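Local atomic coordinates of AB hydrolase-1 domain-containing protein (Parabacteroides distasonis, PDB entry 4Q34), a protein that is a putative esterase of the alpha/beta hydrolase family, probably hydrolysing ester bonds, although its natural substrate is not established. Residues D9-F14 and F37-V42. Sequence-based numbering, arbitrary orientation.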
# COMPACT_ATOMS: atom_id res chain seq x y z
N ASP A 9 15.35 -1.52 -13.73
CA ASP A 9 15.06 -2.02 -15.07
C ASP A 9 13.53 -2.12 -15.30
O ASP A 9 13.03 -1.83 -16.38
CB ASP A 9 15.69 -3.41 -15.18
CG ASP A 9 15.93 -3.85 -16.58
OD1 ASP A 9 15.87 -3.02 -17.52
OD2 ASP A 9 16.21 -5.06 -16.70
N GLU A 10 12.81 -2.47 -14.24
CA GLU A 10 11.38 -2.71 -14.31
C GLU A 10 10.82 -2.47 -12.91
O GLU A 10 11.44 -2.84 -11.91
CB GLU A 10 11.07 -4.15 -14.78
CG GLU A 10 9.63 -4.47 -15.14
CD GLU A 10 9.42 -5.95 -15.59
OE1 GLU A 10 10.32 -6.52 -16.28
OE2 GLU A 10 8.35 -6.53 -15.27
N GLN A 11 9.64 -1.91 -12.86
CA GLN A 11 8.90 -1.89 -11.59
C GLN A 11 7.43 -1.81 -11.84
O GLN A 11 6.99 -1.29 -12.86
CB GLN A 11 9.37 -0.75 -10.66
CG GLN A 11 9.02 0.63 -11.18
CD GLN A 11 9.33 1.74 -10.19
OE1 GLN A 11 10.27 1.63 -9.38
NE2 GLN A 11 8.60 2.83 -10.30
N GLY A 12 6.65 -2.23 -10.85
CA GLY A 12 5.23 -2.19 -11.03
C GLY A 12 4.52 -2.85 -9.86
O GLY A 12 5.14 -3.17 -8.84
N SER A 13 3.22 -3.06 -10.03
CA SER A 13 2.41 -3.64 -8.97
C SER A 13 1.28 -4.45 -9.57
O SER A 13 0.89 -4.29 -10.74
CB SER A 13 1.83 -2.55 -8.10
OG SER A 13 0.96 -1.68 -8.84
N PHE A 14 0.76 -5.35 -8.77
CA PHE A 14 -0.36 -6.21 -9.21
C PHE A 14 -1.00 -6.85 -8.03
O PHE A 14 -0.39 -6.95 -6.97
CB PHE A 14 0.12 -7.29 -10.21
CG PHE A 14 1.28 -8.15 -9.72
CD1 PHE A 14 1.05 -9.33 -9.02
CD2 PHE A 14 2.59 -7.78 -9.98
CE1 PHE A 14 2.08 -10.15 -8.61
CE2 PHE A 14 3.63 -8.59 -9.57
CZ PHE A 14 3.39 -9.77 -8.86
N PHE A 37 4.16 -5.00 -4.80
CA PHE A 37 4.92 -4.00 -5.55
C PHE A 37 6.31 -4.59 -5.74
O PHE A 37 6.88 -5.13 -4.79
CB PHE A 37 5.02 -2.69 -4.76
CG PHE A 37 5.84 -1.64 -5.45
CD1 PHE A 37 5.31 -0.83 -6.43
CD2 PHE A 37 7.17 -1.44 -5.07
CE1 PHE A 37 6.10 0.15 -7.06
CE2 PHE A 37 7.94 -0.46 -5.69
CZ PHE A 37 7.41 0.34 -6.67
N TYR A 38 6.85 -4.51 -6.95
CA TYR A 38 8.11 -5.16 -7.24
C TYR A 38 9.05 -4.23 -7.99
O TYR A 38 8.63 -3.33 -8.72
CB TYR A 38 7.92 -6.47 -8.03
CG TYR A 38 7.60 -6.22 -9.50
CD1 TYR A 38 6.29 -5.97 -9.92
CD2 TYR A 38 8.62 -6.13 -10.45
CE1 TYR A 38 6.00 -5.69 -11.24
CE2 TYR A 38 8.33 -5.85 -11.77
CZ TYR A 38 7.03 -5.62 -12.16
OH TYR A 38 6.76 -5.36 -13.49
N GLN A 39 10.34 -4.48 -7.80
CA GLN A 39 11.35 -3.76 -8.59
C GLN A 39 12.42 -4.73 -9.00
O GLN A 39 12.88 -5.53 -8.17
CB GLN A 39 11.96 -2.65 -7.70
CG GLN A 39 10.97 -1.61 -7.23
CD GLN A 39 11.62 -0.50 -6.45
OE1 GLN A 39 12.08 -0.68 -5.31
NE2 GLN A 39 11.62 0.68 -7.04
N LYS A 40 12.79 -4.69 -10.29
CA LYS A 40 13.84 -5.52 -10.85
C LYS A 40 15.01 -4.60 -11.19
O LYS A 40 14.85 -3.66 -11.97
CB LYS A 40 13.38 -6.19 -12.16
CG LYS A 40 12.10 -6.98 -12.01
CD LYS A 40 11.95 -8.01 -13.12
CE LYS A 40 10.61 -8.74 -12.98
NZ LYS A 40 10.24 -9.49 -14.22
N PRO A 41 16.17 -4.83 -10.58
CA PRO A 41 17.35 -4.06 -10.92
C PRO A 41 17.99 -4.48 -12.22
O PRO A 41 17.80 -5.62 -12.69
CB PRO A 41 18.29 -4.31 -9.76
CG PRO A 41 17.94 -5.69 -9.28
CD PRO A 41 16.46 -5.90 -9.61
N VAL A 42 18.73 -3.56 -12.82
CA VAL A 42 19.64 -3.91 -13.89
C VAL A 42 20.60 -4.98 -13.39
O VAL A 42 21.13 -4.88 -12.28
CB VAL A 42 20.41 -2.68 -14.39
CG1 VAL A 42 21.52 -3.06 -15.40
CG2 VAL A 42 19.46 -1.70 -15.06
O HOH W 1 16.70 -6.75 -14.65
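Tyr-38 lies across Gly-12 of the antiparallel neighbour strand, and the pairing beneath is a hydrogen-bonded one: Tyr-38 N gives a bond of 2.9 Å to Gly-12 O, and Tyr-38 O takes one from Gly-12 N. From CB the side chain turns over the Gln-11 to Gly-12 peptide, since chi1 of 76° sets CG between its own backbone N and carbonyl carbon. Tyr-38 CD1 then reaches Gly-12 O at 3.2 Å and also lies 3.8 Å from Phe-14 CE2, at the edge of the Phe-14 ring. Further out, Tyr-38 CE1 rests on the glycine backbone, 3.5 Å from Gly-12 N. CE2 and CZ pass Glu-10, and in the conformer described Tyr-38 OH donates to the anti lone pair of Glu-10 OE2, 2.7 Å away, the carboxylate standing 84° from the ring plane. Replacing Tyr-38 by alanine would probably uncover the Gly-12 backbone and leave the Glu-10 carboxylate with just its long salt bridge to Lys-40 NZ within the strand pair. At the far end a classic beta bulge places Asp-9 and Glu-10 opposite Lys-40, whose O accepts from both backbone N atoms. On the face carrying Gln-11, Ser-13, Phe-37 and Gln-39, Gln-39 NE2 bonds Gln-11 OE1, while Gln-11 NE2 and Gln-39 OE1 bond Gln-39 and Gln-11 of the second subunit, in the dimer contact. Strand 10-16 thus flanks strand 28-41, which pairs beyond with strand 83-87, while helix 72-78 packs against Phe-37 and Gln-39.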